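Local structure of GCN5-related N-acetyltransferase (Arthrobacter sp., 2R1I) at residues A33-H41 / G53-S62; L73-A83 / L114-L125. The protein probably transfers an acetyl group from acetyl-coenzyme A to an acceptor amine that is not yet known, as other GNAT enzymes do. One frame throughout, in Å; residues are numbered along the deposited sequence.

Overall arrangement
From the N terminus, the chain runs through the short strand 26-27 into helices 33-47 and 54-64, and contact 1 closes the short connection, the end of helix 33-47 and a loop, as the two helices double back on each other. Strand 70-75 follows and turns into strand 81-88. Contact 2 closes a longer excursion through the rest of strand 81-88, strand 97-104 and the start of helix 109-128, by laying that helix on the hairpin. The two loops come in series, neither nested nor crossed. They meet at M39 of helix 33-47, whose selenomethionine end packs on L74, P79, G81 and L82. Helix 33-47 and helix 109-128 thus cover opposite faces of the central sheet, the layering expected of a GNAT fold.

Contact 1 (A33-H41 / G53-S62); sequences AATVAQMLH and GTDELASRLS
One water joins Q38 to T54 across the helix pair, lying 2.7 Å from Q38 OE1, to which it donates, and 2.7 Å from T54 OG1. The other end of the amide is also engaged, NE2 donating to D42 OD1, which is consistent with a fixed amide orientation. T54 carries OG1 between its backbone N and carbonyl carbon (chi1 63°), which presents the hydroxyl to the water and leaves CG2 for the neighbouring helix. This methyl meets H41 CB at 3.6 Å, the two side chains crossing at about a right angle, and the imidazole is anchored beyond them by ND1 on P52 O.

Deeper in, the interface illustrates knobs-into-holes packing built on alanine. The axes of 33-41 and 54-62 pass 8.1 Å apart at 133°, and the CA atoms of A37 and A58 lie only 5.0 Å from each other. A37 is a knob among T54, L57, A58 and L61, its CB 3.5 Å from A58 N. L61 returns the gesture, sitting among A33, V36, A37 and L40: its CD1 reaches V36 CG1 at 3.7 Å, crossing that side chain nearly at right angles, while it meets L40 tip to tip. L57 lays CD1 against the carbonyl oxygen of A37, 3.6 Å away.

V36 continues onto V72 and L74 of the sheet. On the subunit interface, V91 of the second subunit packs on L57 and L61, and W92 of that subunit on L40, so the helix pair is part of the dimer contact.

No direct hydrogen bond links the two segments. Their adhesion therefore rests on close apolar fit, with a water completing the polar bridge at the Q38-T54 end.

Contact 2 (L73-A83 / L114-L125); sequences LLAGEPPTGLA and LGSALLAASCGL
L118 straddles both strands of a beta hairpin, 73-75 with 81-83, which carries a classic bulge where T80 and G81 both face A75. In the GNAT fold this is sheet-on-helix layering: helix 114-125 runs nearly along the hairpin, 28° from the direction of strand 81-83, and probably follows the loop that holds the cofactor pyrophosphate in relatives.

Apolar contacts make up most of the interface. L118 CG rests 3.8 Å from A75 CB, and its two methyls spread over the strands, CD2 beneath L73 and CD1 beneath the G81-L82 peptide. L73 extends its CD1 onto A121 CB, 3.7 Å away, while L114 CD2 approaches A75 CB. Replacing L118 with an alanine would probably open a gap under A75 and the G81-L82 peptide and leave helix and hairpin less firmly joined.

Methyls also lie on backbone polar atoms: L118 CD1 is 3.6 Å from L82 N and L118 CD2 3.7 Å from L73 O. At the turn, T80 OG1 and L114 CD1 are tightly packed at 3.1 Å, the side chains crossing at about a right angle.

No hydrogen bond crosses between the two segments. A75 O accepts from both T80 N and G81 N at the bulge. S122, with OG beside its backbone N (chi1 -60°), keeps its hydroxyl 3.8 Å from A83 CB and donates OG to L118 O at 2.8 Å, from above the carbonyl plane, while S122 N reaches that oxygen from the other face.

Contact 1 (A33-H41 / G53-S62)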
loop_
_atom_site.group_PDB
_atom_site.type_symbol
_atom_site.label_atom_id
_atom_site.label_comp_id
_atom_site.label_asym_id
_atom_site.label_seq_id
_atom_site.Cartn_x
_atom_site.Cartn_y
_atom_site.Cartn_z
ATOM N N ALA A 33 13.647 -16.962 9.741
ATOM C CA ALA A 33 14.212 -16.006 8.760
ATOM C C ALA A 33 14.939 -16.678 7.581
ATOM O O ALA A 33 14.723 -16.291 6.398
ATOM C CB ALA A 33 15.073 -14.903 9.417
ATOM N N ALA A 34 15.765 -17.677 7.858
ATOM C CA ALA A 34 16.507 -18.320 6.796
ATOM C C ALA A 34 15.595 -19.111 5.857
ATOM O O ALA A 34 15.799 -19.099 4.617
ATOM C CB ALA A 34 17.680 -19.201 7.356
ATOM N N THR A 35 14.608 -19.803 6.425
ATOM C CA THR A 35 13.646 -20.574 5.656
ATOM C C THR A 35 12.913 -19.674 4.686
ATOM O O THR A 35 12.838 -19.934 3.460
ATOM C CB THR A 35 12.658 -21.290 6.612
ATOM O OG1 THR A 35 13.373 -22.320 7.295
ATOM C CG2 THR A 35 11.451 -21.942 5.882
ATOM N N VAL A 36 12.418 -18.584 5.222
ATOM C CA VAL A 36 11.625 -17.606 4.448
ATOM C C VAL A 36 12.500 -16.969 3.359
ATOM O O VAL A 36 12.070 -16.825 2.213
ATOM C CB VAL A 36 10.961 -16.541 5.328
ATOM C CG1 VAL A 36 10.268 -15.490 4.462
ATOM C CG2 VAL A 36 9.905 -17.201 6.252
ATOM N N ALA A 37 13.725 -16.596 3.730
ATOM C CA ALA A 37 14.692 -16.025 2.774
ATOM C C ALA A 37 14.884 -16.934 1.564
ATOM O O ALA A 37 14.805 -16.489 0.415
ATOM C CB ALA A 37 16.031 -15.749 3.448
ATOM N N GLN A 38 15.087 -18.211 1.826
ATOM C CA GLN A 38 15.308 -19.199 0.768
ATOM C C GLN A 38 14.069 -19.429 -0.080
ATOM O O GLN A 38 14.164 -19.498 -1.325
ATOM C CB GLN A 38 15.751 -20.524 1.370
ATOM C CG GLN A 38 16.243 -21.538 0.365
ATOM C CD GLN A 38 17.543 -21.108 -0.334
ATOM O OE1 GLN A 38 18.583 -20.889 0.311
ATOM N NE2 GLN A 38 17.482 -20.982 -1.656
HETATM N N MSE A 39 12.903 -19.500 0.548
HETATM C CA MSE A 39 11.664 -19.577 -0.209
HETATM C C MSE A 39 11.419 -18.373 -1.118
HETATM O O MSE A 39 11.026 -18.557 -2.294
HETATM C CB MSE A 39 10.476 -19.784 0.711
HETATM C CG MSE A 39 10.561 -21.060 1.497
HETATM SE SE MSE A 39 9.081 -21.141 2.729
HETATM C CE MSE A 39 7.708 -21.165 1.206
ATOM N N LEU A 40 11.664 -17.169 -0.613
ATOM C CA LEU A 40 11.474 -15.950 -1.413
ATOM C C LEU A 40 12.439 -15.920 -2.589
ATOM O O LEU A 40 12.074 -15.547 -3.717
ATOM C CB LEU A 40 11.700 -14.711 -0.576
ATOM C CG LEU A 40 10.634 -14.341 0.461
ATOM C CD1 LEU A 40 11.058 -13.176 1.299
ATOM C CD2 LEU A 40 9.255 -14.071 -0.236
ATOM N N HIS A 41 13.654 -16.342 -2.312
ATOM C CA HIS A 41 14.686 -16.443 -3.341
ATOM C C HIS A 41 14.289 -17.431 -4.432
ATOM O O HIS A 41 14.335 -17.110 -5.646
ATOM C CB HIS A 41 16.039 -16.840 -2.722
ATOM C CG HIS A 41 17.170 -16.785 -3.702
ATOM N ND1 HIS A 41 17.949 -15.661 -3.865
ATOM C CD2 HIS A 41 17.616 -17.691 -4.606
ATOM C CE1 HIS A 41 18.843 -15.884 -4.812
ATOM N NE2 HIS A 41 18.660 -17.104 -5.280
ATOM N N GLY A 53 20.225 -11.736 -2.623
ATOM C CA GLY A 53 20.700 -12.976 -2.094
ATOM C C GLY A 53 20.064 -13.335 -0.766
ATOM O O GLY A 53 19.449 -12.485 -0.101
ATOM N N THR A 54 20.189 -14.600 -0.387
ATOM C CA THR A 54 19.567 -15.073 0.840
ATOM C C THR A 54 20.242 -14.462 2.091
ATOM O O THR A 54 19.578 -14.327 3.095
ATOM C CB THR A 54 19.434 -16.649 0.912
ATOM O OG1 THR A 54 20.732 -17.258 0.917
ATOM C CG2 THR A 54 18.653 -17.220 -0.242
ATOM N N ASP A 55 21.518 -14.065 2.053
ATOM C CA ASP A 55 22.123 -13.385 3.224
ATOM C C ASP A 55 21.381 -12.063 3.504
ATOM O O ASP A 55 21.019 -11.801 4.657
ATOM C CB ASP A 55 23.621 -13.097 3.036
ATOM C CG ASP A 55 24.486 -14.318 3.247
ATOM O OD1 ASP A 55 23.952 -15.382 3.624
ATOM O OD2 ASP A 55 25.730 -14.227 3.050
ATOM N N GLU A 56 21.173 -11.257 2.458
ATOM C CA GLU A 56 20.457 -9.978 2.563
ATOM C C GLU A 56 19.006 -10.163 3.028
ATOM O O GLU A 56 18.521 -9.447 3.958
ATOM C CB GLU A 56 20.482 -9.187 1.253
ATOM C CG GLU A 56 19.738 -7.877 1.330
ATOM C CD GLU A 56 19.666 -7.131 -0.004
ATOM O OE1 GLU A 56 20.581 -7.342 -0.821
ATOM O OE2 GLU A 56 18.650 -6.374 -0.229
ATOM N N LEU A 57 18.317 -11.109 2.395
ATOM C CA LEU A 57 16.900 -11.366 2.721
ATOM C C LEU A 57 16.776 -11.858 4.154
ATOM O O LEU A 57 15.895 -11.400 4.890
ATOM C CB LEU A 57 16.265 -12.393 1.739
ATOM C CG LEU A 57 15.996 -11.910 0.322
ATOM C CD1 LEU A 57 15.615 -13.079 -0.526
ATOM C CD2 LEU A 57 14.902 -10.844 0.277
ATOM N N ALA A 58 17.605 -12.819 4.531
ATOM C CA ALA A 58 17.580 -13.373 5.903
ATOM C C ALA A 58 17.817 -12.287 6.960
ATOM O O ALA A 58 17.160 -12.274 7.961
ATOM C CB ALA A 58 18.573 -14.503 6.077
ATOM N N SER A 59 18.782 -11.408 6.709
ATOM C CA SER A 59 19.097 -10.307 7.615
ATOM C C SER A 59 17.885 -9.368 7.742
ATOM O O SER A 59 17.469 -9.020 8.881
ATOM C CB SER A 59 20.334 -9.544 7.124
ATOM O OG SER A 59 20.463 -8.350 7.873
ATOM N N ARG A 60 17.279 -9.002 6.605
ATOM C CA ARG A 60 16.102 -8.160 6.628
ATOM C C ARG A 60 14.959 -8.838 7.373
ATOM O O ARG A 60 14.268 -8.242 8.190
ATOM C CB ARG A 60 15.648 -7.782 5.233
ATOM C CG ARG A 60 14.540 -6.794 5.212
ATOM C CD ARG A 60 14.776 -5.749 4.166
ATOM N NE ARG A 60 14.878 -6.335 2.852
ATOM C CZ ARG A 60 15.864 -6.161 1.957
ATOM N NH1 ARG A 60 16.931 -5.383 2.147
ATOM N NH2 ARG A 60 15.750 -6.779 0.800
ATOM N N LEU A 61 14.768 -10.118 7.088
ATOM C CA LEU A 61 13.679 -10.850 7.716
ATOM C C LEU A 61 13.862 -11.062 9.233
ATOM O O LEU A 61 12.881 -11.126 9.945
ATOM C CB LEU A 61 13.493 -12.189 7.025
ATOM C CG LEU A 61 12.778 -12.084 5.680
ATOM C CD1 LEU A 61 13.177 -13.302 4.917
ATOM C CD2 LEU A 61 11.250 -11.905 5.806
ATOM N N SER A 62 15.101 -11.145 9.702
ATOM C CA SER A 62 15.374 -11.257 11.136
ATOM C C SER A 62 14.930 -9.992 11.836
ATOM O O SER A 62 14.667 -9.998 13.051
ATOM C CB SER A 62 16.855 -11.516 11.391
ATOM O OG SER A 62 17.163 -12.842 11.055
HETATM O O HOH W 1 21.104 -19.823 0.336
#

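Contact 2 (L73-A83 / L114-L125)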
loop_
_atom_site.group_PDB
_atom_site.type_symbol
_atom_site.label_atom_id
_atom_site.label_comp_id
_atom_site.label_asym_id
_atom_site.label_seq_id
_atom_site.Cartn_x
_atom_site.Cartn_y
_atom_site.Cartn_z
ATOM N N LEU A 73 3.100 -15.638 6.630
ATOM C CA LEU A 73 2.381 -16.907 6.939
ATOM C C LEU A 73 2.973 -18.018 6.073
ATOM O O LEU A 73 3.267 -17.788 4.874
ATOM C CB LEU A 73 0.854 -16.827 6.775
ATOM C CG LEU A 73 0.117 -15.760 7.583
ATOM C CD1 LEU A 73 -1.369 -15.787 7.299
ATOM C CD2 LEU A 73 0.415 -15.897 9.071
ATOM N N LEU A 74 3.148 -19.209 6.670
ATOM C CA LEU A 74 3.726 -20.369 6.019
ATOM C C LEU A 74 2.701 -21.509 5.981
ATOM O O LEU A 74 2.007 -21.739 6.969
ATOM C CB LEU A 74 4.955 -20.873 6.771
ATOM C CG LEU A 74 6.132 -19.896 6.847
ATOM C CD1 LEU A 74 7.183 -20.405 7.788
ATOM C CD2 LEU A 74 6.701 -19.692 5.466
ATOM N N ALA A 75 2.621 -22.168 4.829
ATOM C CA ALA A 75 1.731 -23.322 4.580
ATOM C C ALA A 75 2.595 -24.523 4.190
ATOM O O ALA A 75 3.459 -24.421 3.307
ATOM C CB ALA A 75 0.784 -23.007 3.470
ATOM N N GLY A 76 2.345 -25.644 4.851
ATOM C CA GLY A 76 3.036 -26.898 4.563
ATOM C C GLY A 76 4.061 -27.238 5.619
ATOM O O GLY A 76 4.551 -26.387 6.335
ATOM N N GLU A 77 4.377 -28.526 5.732
ATOM C CA GLU A 77 5.495 -28.927 6.557
ATOM C C GLU A 77 6.193 -30.066 5.810
ATOM O O GLU A 77 5.672 -31.167 5.732
ATOM C CB GLU A 77 5.021 -29.320 7.963
ATOM C CG GLU A 77 6.167 -29.586 8.958
ATOM C CD GLU A 77 7.203 -28.461 8.998
ATOM O OE1 GLU A 77 6.807 -27.290 9.220
ATOM O OE2 GLU A 77 8.411 -28.756 8.804
ATOM N N PRO A 78 7.340 -29.772 5.172
ATOM C CA PRO A 78 8.029 -28.478 5.200
ATOM C C PRO A 78 7.210 -27.401 4.477
ATOM O O PRO A 78 6.371 -27.721 3.637
ATOM C CB PRO A 78 9.318 -28.764 4.425
ATOM C CG PRO A 78 8.928 -29.855 3.471
ATOM C CD PRO A 78 8.023 -30.736 4.283
ATOM N N PRO A 79 7.434 -26.115 4.802
ATOM C CA PRO A 79 6.664 -25.099 4.067
ATOM C C PRO A 79 6.912 -25.066 2.542
ATOM O O PRO A 79 8.070 -25.078 2.083
ATOM C CB PRO A 79 7.105 -23.791 4.715
ATOM C CG PRO A 79 7.801 -24.148 5.986
ATOM C CD PRO A 79 8.316 -25.547 5.824
ATOM N N THR A 80 5.826 -25.055 1.772
ATOM C CA THR A 80 5.906 -24.947 0.307
ATOM C C THR A 80 5.157 -23.756 -0.298
ATOM O O THR A 80 5.173 -23.547 -1.530
ATOM C CB THR A 80 5.404 -26.228 -0.349
ATOM O OG1 THR A 80 4.041 -26.454 0.026
ATOM C CG2 THR A 80 6.267 -27.418 0.097
ATOM N N GLY A 81 4.503 -23.002 0.561
ATOM C CA GLY A 81 3.833 -21.752 0.189
ATOM C C GLY A 81 3.904 -20.727 1.305
ATOM O O GLY A 81 4.007 -21.054 2.479
ATOM N N LEU A 82 3.807 -19.478 0.916
ATOM C CA LEU A 82 3.813 -18.396 1.884
ATOM C C LEU A 82 2.985 -17.213 1.428
ATOM O O LEU A 82 2.718 -17.067 0.213
ATOM C CB LEU A 82 5.254 -17.982 2.194
ATOM C CG LEU A 82 6.175 -17.356 1.157
ATOM C CD1 LEU A 82 5.791 -15.919 0.782
ATOM C CD2 LEU A 82 7.615 -17.339 1.699
ATOM N N ALA A 83 2.564 -16.410 2.407
ATOM C CA ALA A 83 1.950 -15.111 2.186
ATOM C C ALA A 83 2.728 -14.044 2.971
ATOM O O ALA A 83 3.178 -14.330 4.089
ATOM C CB ALA A 83 0.515 -15.129 2.635
ATOM N N LEU A 114 -3.223 -24.506 -1.401
ATOM C CA LEU A 114 -2.432 -23.835 -0.364
ATOM C C LEU A 114 -2.658 -22.325 -0.466
ATOM O O LEU A 114 -2.853 -21.635 0.527
ATOM C CB LEU A 114 -0.940 -24.154 -0.500
ATOM C CG LEU A 114 -0.398 -25.525 -0.052
ATOM C CD1 LEU A 114 1.139 -25.483 -0.126
ATOM C CD2 LEU A 114 -0.880 -25.927 1.348
ATOM N N GLY A 115 -2.618 -21.789 -1.686
ATOM C CA GLY A 115 -2.910 -20.359 -1.891
ATOM C C GLY A 115 -4.249 -19.961 -1.284
ATOM O O GLY A 115 -4.351 -18.948 -0.584
ATOM N N SER A 116 -5.270 -20.775 -1.529
ATOM C CA SER A 116 -6.602 -20.514 -0.994
ATOM C C SER A 116 -6.615 -20.500 0.564
ATOM O O SER A 116 -7.183 -19.607 1.191
ATOM C CB SER A 116 -7.616 -21.506 -1.580
ATOM O OG SER A 116 -8.900 -21.100 -1.239
ATOM N N ALA A 117 -5.894 -21.433 1.168
ATOM C CA ALA A 117 -5.715 -21.488 2.644
ATOM C C ALA A 117 -4.930 -20.273 3.192
ATOM O O ALA A 117 -5.239 -19.716 4.249
ATOM C CB ALA A 117 -4.968 -22.825 3.034
ATOM N N LEU A 118 -3.890 -19.899 2.474
ATOM C CA LEU A 118 -3.063 -18.773 2.900
ATOM C C LEU A 118 -3.883 -17.472 2.876
ATOM O O LEU A 118 -3.738 -16.624 3.779
ATOM C CB LEU A 118 -1.824 -18.700 2.022
ATOM C CG LEU A 118 -0.711 -19.681 2.428
ATOM C CD1 LEU A 118 0.298 -19.882 1.311
ATOM C CD2 LEU A 118 0.003 -19.172 3.735
ATOM N N LEU A 119 -4.711 -17.314 1.837
ATOM C CA LEU A 119 -5.543 -16.105 1.720
ATOM C C LEU A 119 -6.547 -16.004 2.883
ATOM O O LEU A 119 -6.727 -14.963 3.496
ATOM C CB LEU A 119 -6.226 -16.005 0.345
ATOM C CG LEU A 119 -7.170 -14.796 0.192
ATOM C CD1 LEU A 119 -6.352 -13.489 0.433
ATOM C CD2 LEU A 119 -7.871 -14.787 -1.157
ATOM N N ALA A 120 -7.210 -17.114 3.184
ATOM C CA ALA A 120 -8.156 -17.146 4.280
ATOM C C ALA A 120 -7.495 -16.844 5.624
ATOM O O ALA A 120 -8.031 -16.081 6.445
ATOM C CB ALA A 120 -8.917 -18.526 4.275
ATOM N N ALA A 121 -6.318 -17.415 5.863
ATOM C CA ALA A 121 -5.591 -17.140 7.095
ATOM C C ALA A 121 -5.186 -15.644 7.176
ATOM O O ALA A 121 -5.234 -15.042 8.255
ATOM C CB ALA A 121 -4.352 -18.056 7.193
ATOM N N SER A 122 -4.800 -15.065 6.033
ATOM C CA SER A 122 -4.438 -13.617 5.941
ATOM C C SER A 122 -5.626 -12.735 6.311
ATOM O O SER A 122 -5.502 -11.827 7.098
ATOM C CB SER A 122 -3.954 -13.260 4.534
ATOM O OG SER A 122 -2.781 -14.012 4.158
ATOM N N CYS A 123 -6.822 -13.052 5.810
ATOM C CA CYS A 123 -7.977 -12.248 6.168
ATOM C C CYS A 123 -8.258 -12.291 7.678
ATOM O O CYS A 123 -8.567 -11.272 8.286
ATOM C CB CYS A 123 -9.197 -12.686 5.378
ATOM S SG CYS A 123 -9.094 -12.365 3.642
ATOM N N GLY A 124 -8.145 -13.475 8.278
ATOM C CA GLY A 124 -8.309 -13.635 9.713
ATOM C C GLY A 124 -7.320 -12.839 10.540
ATOM O O GLY A 124 -7.667 -12.209 11.523
ATOM N N LEU A 125 -6.072 -12.882 10.121
ATOM C CA LEU A 125 -5.042 -12.133 10.802
ATOM C C LEU A 125 -5.278 -10.619 10.704
ATOM O O LEU A 125 -5.144 -9.928 11.690
ATOM C CB LEU A 125 -3.681 -12.544 10.274
ATOM C CG LEU A 125 -2.491 -12.113 11.126
ATOM C CD1 LEU A 125 -1.483 -13.222 11.247
ATOM C CD2 LEU A 125 -1.909 -10.898 10.482
#